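Local coordinates for protein PTS system, IIA component (Streptococcus pneumoniae serotype 4, PDB 5T3U) that probably passes phosphate on to its IIB partner as the IIA component of a phosphotransferase sugar-uptake system associated with fucose utilization, at residues L65-I78 and L93-L107. Numbering follows the deposited sequence.
Sequences LDSNQEVIVLTDLI and LDSVDIVTGFNIPLL
L74, on strand 70-75, packs beside V99 of strand 96-100 and against F102, L106 and L107. Its CB lies obliquely by the F102 ring, 3.7 Å from F102 CD1. CG stands beside the backbone N, anti to the carbonyl carbon (chi1 -59°), which lets the two methyls reach different partners: L74 CD2 runs alongside V99, 4.0 Å from V99 CB, and also touches L106 CD2, while L74 CD1 meets L107 CD1 at 3.8 Å. Beneath this cluster the strands run parallel as the two strands of a beta-alpha-beta unit, joined through helix 81-90. V73 N donates to D97 O over 2.7 Å, nearly straight at 174°, and V73 O accepts from V99 N, so V73 bridges D97 and V99. On the face opposite L74, V73 CG2 packs on V96 CG1 (3.8 Å), with helix 50-65 lying over both. Farther along, the hydroxyls T75 OG1 and T100 OG1 share a hydrogen bond of 2.9 Å; T75 OG1 is also bonded to N83 of helix 81-90. T75 O lies at the edge of the F102 ring, 3.3 Å from F102 CD1, and receives a weak bond from G101 N. The sheet continues into the second subunit beyond V99 and T100. Straight backbone bonds thus fix the register of the buried strands, apolar branches fasten helix 104-107 to them, and the paired threonine hydroxyls give each other a buried hydrogen-bonding partner.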
loop_
_atom_site.group_PDB
_atom_site.type_symbol
_atom_site.label_atom_id
_atom_site.label_comp_id
_atom_site.label_asym_id
_atom_site.label_seq_id
_atom_site.Cartn_x
_atom_site.Cartn_y
_atom_site.Cartn_z
ATOM N N LEU A 65 20.616 11.070 -1.763
ATOM C CA LEU A 65 21.979 10.576 -2.046
ATOM C C LEU A 65 23.118 11.399 -1.415
ATOM O O LEU A 65 24.264 10.888 -1.281
ATOM C CB LEU A 65 22.222 10.337 -3.551
ATOM C CG LEU A 65 21.495 9.165 -4.235
ATOM C CD1 LEU A 65 21.448 9.375 -5.767
ATOM C CD2 LEU A 65 22.099 7.800 -3.876
ATOM N N ASP A 66 22.822 12.628 -0.994
ATOM C CA ASP A 66 23.825 13.416 -0.280
ATOM C C ASP A 66 24.094 12.844 1.097
ATOM O O ASP A 66 25.153 13.102 1.656
ATOM C CB ASP A 66 23.417 14.880 -0.107
ATOM C CG ASP A 66 23.330 15.626 -1.406
ATOM O OD1 ASP A 66 24.112 15.334 -2.337
ATOM O OD2 ASP A 66 22.455 16.530 -1.497
ATOM N N SER A 67 23.115 12.088 1.635
ATOM C CA SER A 67 23.126 11.588 3.022
ATOM C C SER A 67 23.106 10.086 3.146
ATOM O O SER A 67 23.141 9.562 4.261
ATOM C CB SER A 67 21.866 12.057 3.761
ATOM O OG SER A 67 21.892 13.445 3.963
ATOM N N ASN A 68 22.988 9.391 2.026
ATOM C CA ASN A 68 22.866 7.942 2.065
ATOM C C ASN A 68 23.668 7.413 0.918
ATOM O O ASN A 68 23.709 8.058 -0.112
ATOM C CB ASN A 68 21.385 7.514 1.879
ATOM C CG ASN A 68 20.484 8.033 2.955
ATOM O OD1 ASN A 68 19.859 9.086 2.801
ATOM N ND2 ASN A 68 20.415 7.322 4.058
ATOM N N GLN A 69 24.282 6.257 1.069
ATOM C CA GLN A 69 25.035 5.646 -0.040
ATOM C C GLN A 69 24.150 5.136 -1.185
ATOM O O GLN A 69 24.550 5.199 -2.357
ATOM C CB GLN A 69 25.887 4.481 0.456
ATOM C CG GLN A 69 27.067 4.886 1.342
ATOM C CD GLN A 69 27.845 3.651 1.766
ATOM O OE1 GLN A 69 27.766 3.213 2.912
ATOM N NE2 GLN A 69 28.539 3.044 0.825
ATOM N N GLU A 70 22.982 4.590 -0.837
ATOM C CA GLU A 70 22.005 4.141 -1.812
ATOM C C GLU A 70 20.625 4.706 -1.500
ATOM O O GLU A 70 20.373 5.179 -0.375
ATOM C CB GLU A 70 21.859 2.641 -1.714
ATOM C CG GLU A 70 23.074 1.827 -1.976
ATOM C CD GLU A 70 22.807 0.391 -1.605
ATOM O OE1 GLU A 70 21.680 0.078 -1.122
ATOM O OE2 GLU A 70 23.723 -0.424 -1.789
ATOM N N VAL A 71 19.726 4.657 -2.487
ATOM C CA VAL A 71 18.316 5.005 -2.275
ATOM C C VAL A 71 17.413 3.915 -2.895
ATOM O O VAL A 71 17.651 3.454 -4.016
ATOM C CB VAL A 71 18.002 6.415 -2.825
ATOM C CG1 VAL A 71 16.484 6.723 -2.801
ATOM C CG2 VAL A 71 18.755 7.461 -2.046
ATOM N N ILE A 72 16.402 3.483 -2.145
ATOM C CA ILE A 72 15.319 2.686 -2.703
ATOM C C ILE A 72 14.120 3.606 -2.925
ATOM O O ILE A 72 13.673 4.304 -2.024
ATOM C CB ILE A 72 14.980 1.453 -1.811
ATOM C CG1 ILE A 72 16.244 0.604 -1.616
ATOM C CG2 ILE A 72 13.859 0.536 -2.462
ATOM C CD1 ILE A 72 16.059 -0.504 -0.619
ATOM N N VAL A 73 13.666 3.649 -4.170
ATOM C CA VAL A 73 12.450 4.320 -4.543
ATOM C C VAL A 73 11.332 3.272 -4.532
ATOM O O VAL A 73 11.423 2.227 -5.216
ATOM C CB VAL A 73 12.571 4.957 -5.965
ATOM C CG1 VAL A 73 11.287 5.685 -6.354
ATOM C CG2 VAL A 73 13.757 5.923 -6.031
ATOM N N LEU A 74 10.296 3.544 -3.746
ATOM C CA LEU A 74 9.076 2.715 -3.755
ATOM C C LEU A 74 8.018 3.466 -4.530
ATOM O O LEU A 74 7.748 4.642 -4.244
ATOM C CB LEU A 74 8.589 2.444 -2.336
ATOM C CG LEU A 74 9.563 1.732 -1.388
ATOM C CD1 LEU A 74 8.858 1.494 -0.034
ATOM C CD2 LEU A 74 10.130 0.427 -1.975
ATOM N N THR A 75 7.444 2.814 -5.539
ATOM C CA THR A 75 6.366 3.448 -6.297
ATOM C C THR A 75 5.078 2.603 -6.232
ATOM O O THR A 75 5.116 1.395 -5.975
ATOM C CB THR A 75 6.751 3.674 -7.762
ATOM O OG1 THR A 75 6.912 2.399 -8.376
ATOM C CG2 THR A 75 8.079 4.526 -7.880
ATOM N N ASP A 76 3.952 3.267 -6.464
ATOM C CA ASP A 76 2.650 2.661 -6.225
ATOM C C ASP A 76 2.302 1.539 -7.196
ATOM O O ASP A 76 1.805 0.503 -6.773
ATOM C CB ASP A 76 1.528 3.723 -6.127
ATOM C CG ASP A 76 1.540 4.753 -7.277
ATOM O OD1 ASP A 76 2.498 4.791 -8.093
ATOM O OD2 ASP A 76 0.576 5.569 -7.321
ATOM N N LEU A 77 2.589 1.740 -8.483
ATOM C CA LEU A 77 2.333 0.711 -9.469
ATOM C C LEU A 77 3.153 0.913 -10.769
ATOM O O LEU A 77 3.537 2.041 -11.105
ATOM C CB LEU A 77 0.823 0.636 -9.752
ATOM C CG LEU A 77 0.150 1.632 -10.684
ATOM C CD1 LEU A 77 -1.362 1.341 -10.751
ATOM C CD2 LEU A 77 0.381 3.099 -10.308
ATOM N N ILE A 78 3.409 -0.179 -11.483
ATOM C CA ILE A 78 4.055 -0.123 -12.787
ATOM C C ILE A 78 3.243 0.737 -13.795
ATOM O O ILE A 78 2.017 0.707 -13.821
ATOM C CB ILE A 78 4.351 -1.558 -13.334
ATOM C CG1 ILE A 78 5.395 -1.539 -14.479
ATOM C CG2 ILE A 78 3.060 -2.275 -13.782
ATOM C CD1 ILE A 78 6.848 -1.301 -14.029
ATOM N N LEU A 93 21.753 4.440 -12.897
ATOM C CA LEU A 93 22.395 4.735 -11.618
ATOM C C LEU A 93 22.224 3.584 -10.630
ATOM O O LEU A 93 21.146 3.401 -10.037
ATOM C CB LEU A 93 21.906 6.055 -11.035
ATOM C CG LEU A 93 22.654 6.601 -9.805
ATOM C CD1 LEU A 93 24.183 6.692 -10.006
ATOM C CD2 LEU A 93 22.108 7.954 -9.435
ATOM N N ASP A 94 23.274 2.778 -10.478
ATOM C CA ASP A 94 23.201 1.591 -9.645
ATOM C C ASP A 94 22.870 1.857 -8.165
ATOM O O ASP A 94 22.333 0.974 -7.491
ATOM C CB ASP A 94 24.500 0.795 -9.736
ATOM C CG ASP A 94 24.695 0.123 -11.094
ATOM O OD1 ASP A 94 23.730 0.002 -11.897
ATOM O OD2 ASP A 94 25.844 -0.280 -11.359
ATOM N N SER A 95 23.188 3.049 -7.666
ATOM C CA SER A 95 22.896 3.386 -6.268
ATOM C C SER A 95 21.387 3.622 -6.024
ATOM O O SER A 95 20.960 3.800 -4.881
ATOM C CB SER A 95 23.656 4.621 -5.848
ATOM O OG SER A 95 23.242 5.690 -6.671
ATOM N N VAL A 96 20.589 3.620 -7.087
ATOM C CA VAL A 96 19.144 3.854 -6.937
ATOM C C VAL A 96 18.382 2.624 -7.371
ATOM O O VAL A 96 18.437 2.238 -8.539
ATOM C CB VAL A 96 18.656 5.063 -7.752
ATOM C CG1 VAL A 96 17.115 5.184 -7.696
ATOM C CG2 VAL A 96 19.316 6.347 -7.255
ATOM N N ASP A 97 17.679 2.009 -6.420
ATOM C CA ASP A 97 16.784 0.913 -6.746
ATOM C C ASP A 97 15.341 1.371 -6.829
ATOM O O ASP A 97 14.960 2.338 -6.178
ATOM C CB ASP A 97 16.923 -0.224 -5.733
ATOM C CG ASP A 97 18.196 -1.004 -5.938
ATOM O OD1 ASP A 97 18.382 -1.519 -7.065
ATOM O OD2 ASP A 97 19.018 -1.066 -4.990
ATOM N N ILE A 98 14.553 0.660 -7.639
ATOM C CA ILE A 98 13.133 0.984 -7.829
ATOM C C ILE A 98 12.284 -0.267 -7.618
ATOM O O ILE A 98 12.425 -1.239 -8.360
ATOM C CB ILE A 98 12.842 1.576 -9.242
ATOM C CG1 ILE A 98 13.785 2.768 -9.541
ATOM C CG2 ILE A 98 11.332 1.974 -9.337
ATOM C CD1 ILE A 98 13.788 3.208 -10.991
ATOM N N VAL A 99 11.426 -0.253 -6.593
ATOM C CA VAL A 99 10.518 -1.386 -6.332
ATOM C C VAL A 99 9.098 -0.850 -6.424
ATOM O O VAL A 99 8.740 0.099 -5.725
ATOM C CB VAL A 99 10.788 -2.083 -4.967
ATOM C CG1 VAL A 99 9.848 -3.279 -4.752
ATOM C CG2 VAL A 99 12.228 -2.570 -4.894
ATOM N N THR A 100 8.300 -1.428 -7.320
ATOM C CA THR A 100 6.954 -0.920 -7.503
ATOM C C THR A 100 5.898 -1.805 -6.801
ATOM O O THR A 100 6.228 -2.875 -6.305
ATOM C CB THR A 100 6.591 -0.670 -9.003
ATOM O OG1 THR A 100 5.371 0.071 -9.052
ATOM C CG2 THR A 100 6.372 -1.955 -9.736
ATOM N N GLY A 101 4.649 -1.346 -6.751
ATOM C CA GLY A 101 3.580 -2.149 -6.129
ATOM C C GLY A 101 3.754 -2.374 -4.630
ATOM O O GLY A 101 3.242 -3.368 -4.086
ATOM N N PHE A 102 4.441 -1.447 -3.946
ATOM C CA PHE A 102 4.774 -1.626 -2.531
ATOM C C PHE A 102 3.564 -1.729 -1.597
ATOM O O PHE A 102 2.485 -1.180 -1.882
ATOM C CB PHE A 102 5.723 -0.512 -2.023
ATOM C CG PHE A 102 5.047 0.812 -1.722
ATOM C CD1 PHE A 102 4.956 1.806 -2.696
ATOM C CD2 PHE A 102 4.557 1.086 -0.453
ATOM C CE1 PHE A 102 4.334 3.056 -2.414
ATOM C CE2 PHE A 102 3.935 2.307 -0.164
ATOM C CZ PHE A 102 3.832 3.300 -1.150
ATOM N N ASN A 103 3.781 -2.376 -0.459
ATOM C CA ASN A 103 2.773 -2.500 0.579
ATOM C C ASN A 103 3.388 -2.083 1.927
ATOM O O ASN A 103 4.552 -1.692 1.986
ATOM C CB ASN A 103 2.176 -3.928 0.598
ATOM C CG ASN A 103 3.223 -5.000 0.782
ATOM O OD1 ASN A 103 4.398 -4.690 1.029
ATOM N ND2 ASN A 103 2.815 -6.279 0.671
ATOM N N ILE A 104 2.601 -2.102 2.996
ATOM C CA ILE A 104 3.124 -1.676 4.299
ATOM C C ILE A 104 4.265 -2.604 4.754
ATOM O O ILE A 104 5.296 -2.128 5.187
ATOM C CB ILE A 104 1.980 -1.492 5.336
ATOM C CG1 ILE A 104 1.366 -0.113 5.158
ATOM C CG2 ILE A 104 2.445 -1.710 6.831
ATOM C CD1 ILE A 104 2.266 1.057 5.533
ATOM N N PRO A 105 4.114 -3.933 4.597
ATOM C CA PRO A 105 5.235 -4.810 5.011
ATOM C C PRO A 105 6.602 -4.495 4.372
ATOM O O PRO A 105 7.619 -4.540 5.082
ATOM C CB PRO A 105 4.757 -6.194 4.578
ATOM C CG PRO A 105 3.241 -6.109 4.741
ATOM C CD PRO A 105 2.924 -4.730 4.214
ATOM N N LEU A 106 6.640 -4.202 3.065
ATOM C CA LEU A 106 7.875 -3.746 2.417
ATOM C C LEU A 106 8.421 -2.464 3.051
ATOM O O LEU A 106 9.610 -2.398 3.428
ATOM C CB LEU A 106 7.658 -3.523 0.911
ATOM C CG LEU A 106 8.935 -3.184 0.069
ATOM C CD1 LEU A 106 10.067 -4.190 0.218
ATOM C CD2 LEU A 106 8.555 -3.068 -1.405
ATOM N N LEU A 107 7.564 -1.441 3.180
ATOM C CA LEU A 107 8.011 -0.143 3.699
ATOM C C LEU A 107 8.553 -0.290 5.121
ATOM O O LEU A 107 9.665 0.144 5.411
ATOM C CB LEU A 107 6.909 0.939 3.609
ATOM C CG LEU A 107 7.330 2.338 4.138
ATOM C CD1 LEU A 107 8.660 2.857 3.499
ATOM C CD2 LEU A 107 6.189 3.378 3.985
HETATM O O HOH W 1 19.698 0.812 -3.642
HETATM O O HOH W 2 1.150 -0.353 -4.330
#